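PDB 3PZ5: leucyl-tRNA synthetase subunit alpha from Aquifex aeolicus, which belongs to the synthetase that charges tRNA with leucine and, through the CP1 editing domain held in this fragment, probably hydrolyses mischarged tRNA. Local coordinates for residues Val18-Ile26 / Leu50-Gly58. The protein carries 1 engineered substitution. Residues are numbered along the deposited sequence; the frame is centred on the assembly and turned at random.
Sequences VEIEELIYI and LVPVLACIG. Engineered in segment 18-26: Leu23 (natural residue Pro).
Val18 meets Leu54 on the helix, CG1 to CD2 at 4.1 Å. Two residues on, Ile20 lies across Ile57 at about a right angle: the CG2 methyls of Ile20 and Ile57 are 3.7 Å apart, and their CD1 methyls touch as well. The solvent-exposed Glu22 bends at chi2 (-76°) and brings OE2 within 3.6 Å of Ile57 CD1, a carboxylate beside a methyl with no bond between them. Cutting Ile57 back to an alanine removes these methyls and would probably open a gap between hairpin and helix, leaving Ile20 without its main partner. Ile24 slides past Leu50 in the opposite direction, CG2 to Leu50 CD1 at 3.9 Å, while its extended arm (chi2 178°) places CD1 against Val53 CG1, the methyls of Leu54 and Ile57 a little farther off. Leu50 CD1 also rests on Tyr25 O. Ile26 then straddles two helix turns, CG1 on Leu50 CD1 and CD1 4.0 Å from Leu54 CD1. No hydrogen bond crosses: a beta hairpin of the editing domain, closed by the backbone hydrogen bond from Val18 N to Ile24 O, packs on helix 50-60, with Leu44 of strand 41-44 and Val97 of strand 92-100 also on Leu54, and helix 66-78 touching Val51 and Ala55.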
loop_
_atom_site.group_PDB
_atom_site.type_symbol
_atom_site.label_atom_id
_atom_site.label_comp_id
_atom_site.label_asym_id
_atom_site.label_seq_id
_atom_site.Cartn_x
_atom_site.Cartn_y
_atom_site.Cartn_z
ATOM N N VAL A 18 -7.493 -0.388 -10.433
ATOM C CA VAL A 18 -6.629 0.599 -11.067
ATOM C C VAL A 18 -7.453 1.478 -12.010
ATOM O O VAL A 18 -8.224 0.972 -12.819
ATOM C CB VAL A 18 -5.487 -0.097 -11.844
ATOM C CG1 VAL A 18 -4.448 0.913 -12.320
ATOM C CG2 VAL A 18 -4.831 -1.161 -10.977
ATOM N N GLU A 19 -7.273 2.792 -11.907
ATOM C CA GLU A 19 -8.073 3.750 -12.675
ATOM C C GLU A 19 -7.586 3.925 -14.115
ATOM O O GLU A 19 -6.938 4.921 -14.457
ATOM C CB GLU A 19 -8.174 5.086 -11.930
ATOM C CG GLU A 19 -9.198 5.048 -10.794
ATOM C CD GLU A 19 -9.040 6.174 -9.781
ATOM O OE1 GLU A 19 -8.821 7.344 -10.185
ATOM O OE2 GLU A 19 -9.151 5.884 -8.568
ATOM N N ILE A 20 -7.919 2.933 -14.945
ATOM C CA ILE A 20 -7.489 2.864 -16.344
ATOM C C ILE A 20 -8.599 2.287 -17.225
ATOM O O ILE A 20 -9.669 1.938 -16.734
ATOM C CB ILE A 20 -6.196 2.018 -16.505
ATOM C CG1 ILE A 20 -6.294 0.710 -15.702
ATOM C CG2 ILE A 20 -4.978 2.825 -16.086
ATOM C CD1 ILE A 20 -5.219 -0.328 -16.027
ATOM N N GLU A 21 -8.335 2.176 -18.522
ATOM C CA GLU A 21 -9.346 1.729 -19.490
ATOM C C GLU A 21 -9.703 0.242 -19.412
ATOM O O GLU A 21 -10.861 -0.133 -19.620
ATOM C CB GLU A 21 -8.923 2.091 -20.911
ATOM C CG GLU A 21 -8.860 3.588 -21.162
ATOM C CD GLU A 21 -8.135 3.935 -22.443
ATOM O OE1 GLU A 21 -8.161 3.105 -23.383
ATOM O OE2 GLU A 21 -7.543 5.039 -22.506
ATOM N N GLU A 22 -8.717 -0.602 -19.133
ATOM C CA GLU A 22 -8.989 -2.028 -18.991
ATOM C C GLU A 22 -9.205 -2.391 -17.529
ATOM O O GLU A 22 -8.694 -1.713 -16.640
ATOM C CB GLU A 22 -7.916 -2.913 -19.664
ATOM C CG GLU A 22 -6.484 -2.375 -19.685
ATOM C CD GLU A 22 -6.257 -1.265 -20.719
ATOM O OE1 GLU A 22 -6.926 -1.241 -21.784
ATOM O OE2 GLU A 22 -5.395 -0.406 -20.451
ATOM N N LEU A 23 -9.987 -3.442 -17.289
ATOM C CA LEU A 23 -10.318 -3.856 -15.932
ATOM C C LEU A 23 -9.165 -4.614 -15.292
ATOM O O LEU A 23 -8.916 -5.781 -15.614
ATOM C CB LEU A 23 -11.602 -4.689 -15.898
ATOM C CG LEU A 23 -12.322 -4.805 -14.543
ATOM C CD1 LEU A 23 -12.769 -3.430 -14.024
ATOM C CD2 LEU A 23 -13.518 -5.775 -14.614
ATOM N N ILE A 24 -8.460 -3.921 -14.400
ATOM C CA ILE A 24 -7.355 -4.493 -13.635
ATOM C C ILE A 24 -7.501 -4.086 -12.172
ATOM O O ILE A 24 -7.799 -2.933 -11.862
ATOM C CB ILE A 24 -5.963 -4.028 -14.168
ATOM C CG1 ILE A 24 -5.785 -4.417 -15.644
ATOM C CG2 ILE A 24 -4.829 -4.607 -13.315
ATOM C CD1 ILE A 24 -4.478 -3.969 -16.255
ATOM N N TYR A 25 -7.282 -5.040 -11.279
ATOM C CA TYR A 25 -7.274 -4.758 -9.857
ATOM C C TYR A 25 -6.050 -5.375 -9.191
ATOM O O TYR A 25 -5.458 -6.320 -9.711
ATOM C CB TYR A 25 -8.565 -5.262 -9.195
ATOM C CG TYR A 25 -8.760 -6.764 -9.248
ATOM C CD1 TYR A 25 -8.034 -7.614 -8.407
ATOM C CD2 TYR A 25 -9.688 -7.337 -10.122
ATOM C CE1 TYR A 25 -8.215 -8.990 -8.442
ATOM C CE2 TYR A 25 -9.877 -8.718 -10.164
ATOM C CZ TYR A 25 -9.138 -9.537 -9.318
ATOM O OH TYR A 25 -9.306 -10.904 -9.344
ATOM N N ILE A 26 -5.684 -4.830 -8.037
ATOM C CA ILE A 26 -4.558 -5.330 -7.273
ATOM C C ILE A 26 -5.064 -5.854 -5.936
ATOM O O ILE A 26 -5.516 -5.089 -5.078
ATOM C CB ILE A 26 -3.479 -4.241 -7.056
ATOM C CG1 ILE A 26 -2.929 -3.751 -8.400
ATOM C CG2 ILE A 26 -2.348 -4.771 -6.178
ATOM C CD1 ILE A 26 -2.207 -2.409 -8.335
ATOM N N LEU A 50 2.361 -7.406 -12.547
ATOM C CA LEU A 50 1.662 -6.182 -12.959
ATOM C C LEU A 50 2.563 -4.944 -13.087
ATOM O O LEU A 50 2.135 -3.913 -13.624
ATOM C CB LEU A 50 0.453 -5.900 -12.064
ATOM C CG LEU A 50 -0.798 -6.737 -12.348
ATOM C CD1 LEU A 50 -1.908 -6.373 -11.374
ATOM C CD2 LEU A 50 -1.281 -6.562 -13.792
ATOM N N VAL A 51 3.803 -5.048 -12.608
ATOM C CA VAL A 51 4.749 -3.928 -12.699
ATOM C C VAL A 51 5.001 -3.471 -14.144
ATOM O O VAL A 51 4.761 -2.307 -14.460
ATOM C CB VAL A 51 6.077 -4.197 -11.947
ATOM C CG1 VAL A 51 7.089 -3.116 -12.250
ATOM C CG2 VAL A 51 5.824 -4.266 -10.456
ATOM N N PRO A 52 5.471 -4.376 -15.026
ATOM C CA PRO A 52 5.650 -3.953 -16.417
ATOM C C PRO A 52 4.340 -3.566 -17.118
ATOM O O PRO A 52 4.335 -2.648 -17.939
ATOM C CB PRO A 52 6.281 -5.182 -17.082
ATOM C CG PRO A 52 5.966 -6.319 -16.177
ATOM C CD PRO A 52 5.993 -5.737 -14.809
ATOM N N VAL A 53 3.250 -4.254 -16.787
ATOM C CA VAL A 53 1.941 -3.991 -17.395
ATOM C C VAL A 53 1.459 -2.561 -17.112
ATOM O O VAL A 53 1.110 -1.811 -18.034
ATOM C CB VAL A 53 0.881 -4.997 -16.893
ATOM C CG1 VAL A 53 -0.494 -4.681 -17.473
ATOM C CG2 VAL A 53 1.292 -6.418 -17.232
ATOM N N LEU A 54 1.446 -2.193 -15.834
ATOM C CA LEU A 54 1.011 -0.860 -15.422
ATOM C C LEU A 54 1.991 0.220 -15.869
ATOM O O LEU A 54 1.581 1.321 -16.258
ATOM C CB LEU A 54 0.787 -0.810 -13.907
ATOM C CG LEU A 54 -0.270 -1.772 -13.343
ATOM C CD1 LEU A 54 -0.355 -1.645 -11.828
ATOM C CD2 LEU A 54 -1.644 -1.559 -13.990
ATOM N N ALA A 55 3.282 -0.113 -15.842
ATOM C CA ALA A 55 4.337 0.800 -16.294
ATOM C C ALA A 55 4.177 1.224 -17.751
ATOM O O ALA A 55 4.394 2.390 -18.080
ATOM C CB ALA A 55 5.706 0.190 -16.075
ATOM N N CYS A 56 3.805 0.286 -18.618
ATOM C CA CYS A 56 3.613 0.616 -20.030
ATOM C C CYS A 56 2.400 1.520 -20.227
ATOM O O CYS A 56 2.470 2.515 -20.958
ATOM C CB CYS A 56 3.511 -0.631 -20.908
ATOM S SG CYS A 56 3.695 -0.219 -22.662
ATOM N N ILE A 57 1.302 1.166 -19.556
ATOM C CA ILE A 57 0.101 2.000 -19.510
ATOM C C ILE A 57 0.445 3.405 -19.001
ATOM O O ILE A 57 0.032 4.406 -19.597
ATOM C CB ILE A 57 -1.024 1.336 -18.664
ATOM C CG1 ILE A 57 -1.602 0.134 -19.419
ATOM C CG2 ILE A 57 -2.136 2.328 -18.350
ATOM C CD1 ILE A 57 -2.341 -0.867 -18.549
ATOM N N GLY A 58 1.218 3.463 -17.919
ATOM C CA GLY A 58 1.710 4.728 -17.372
ATOM C C GLY A 58 2.399 5.593 -18.413
ATOM O O GLY A 58 2.075 6.780 -18.558
#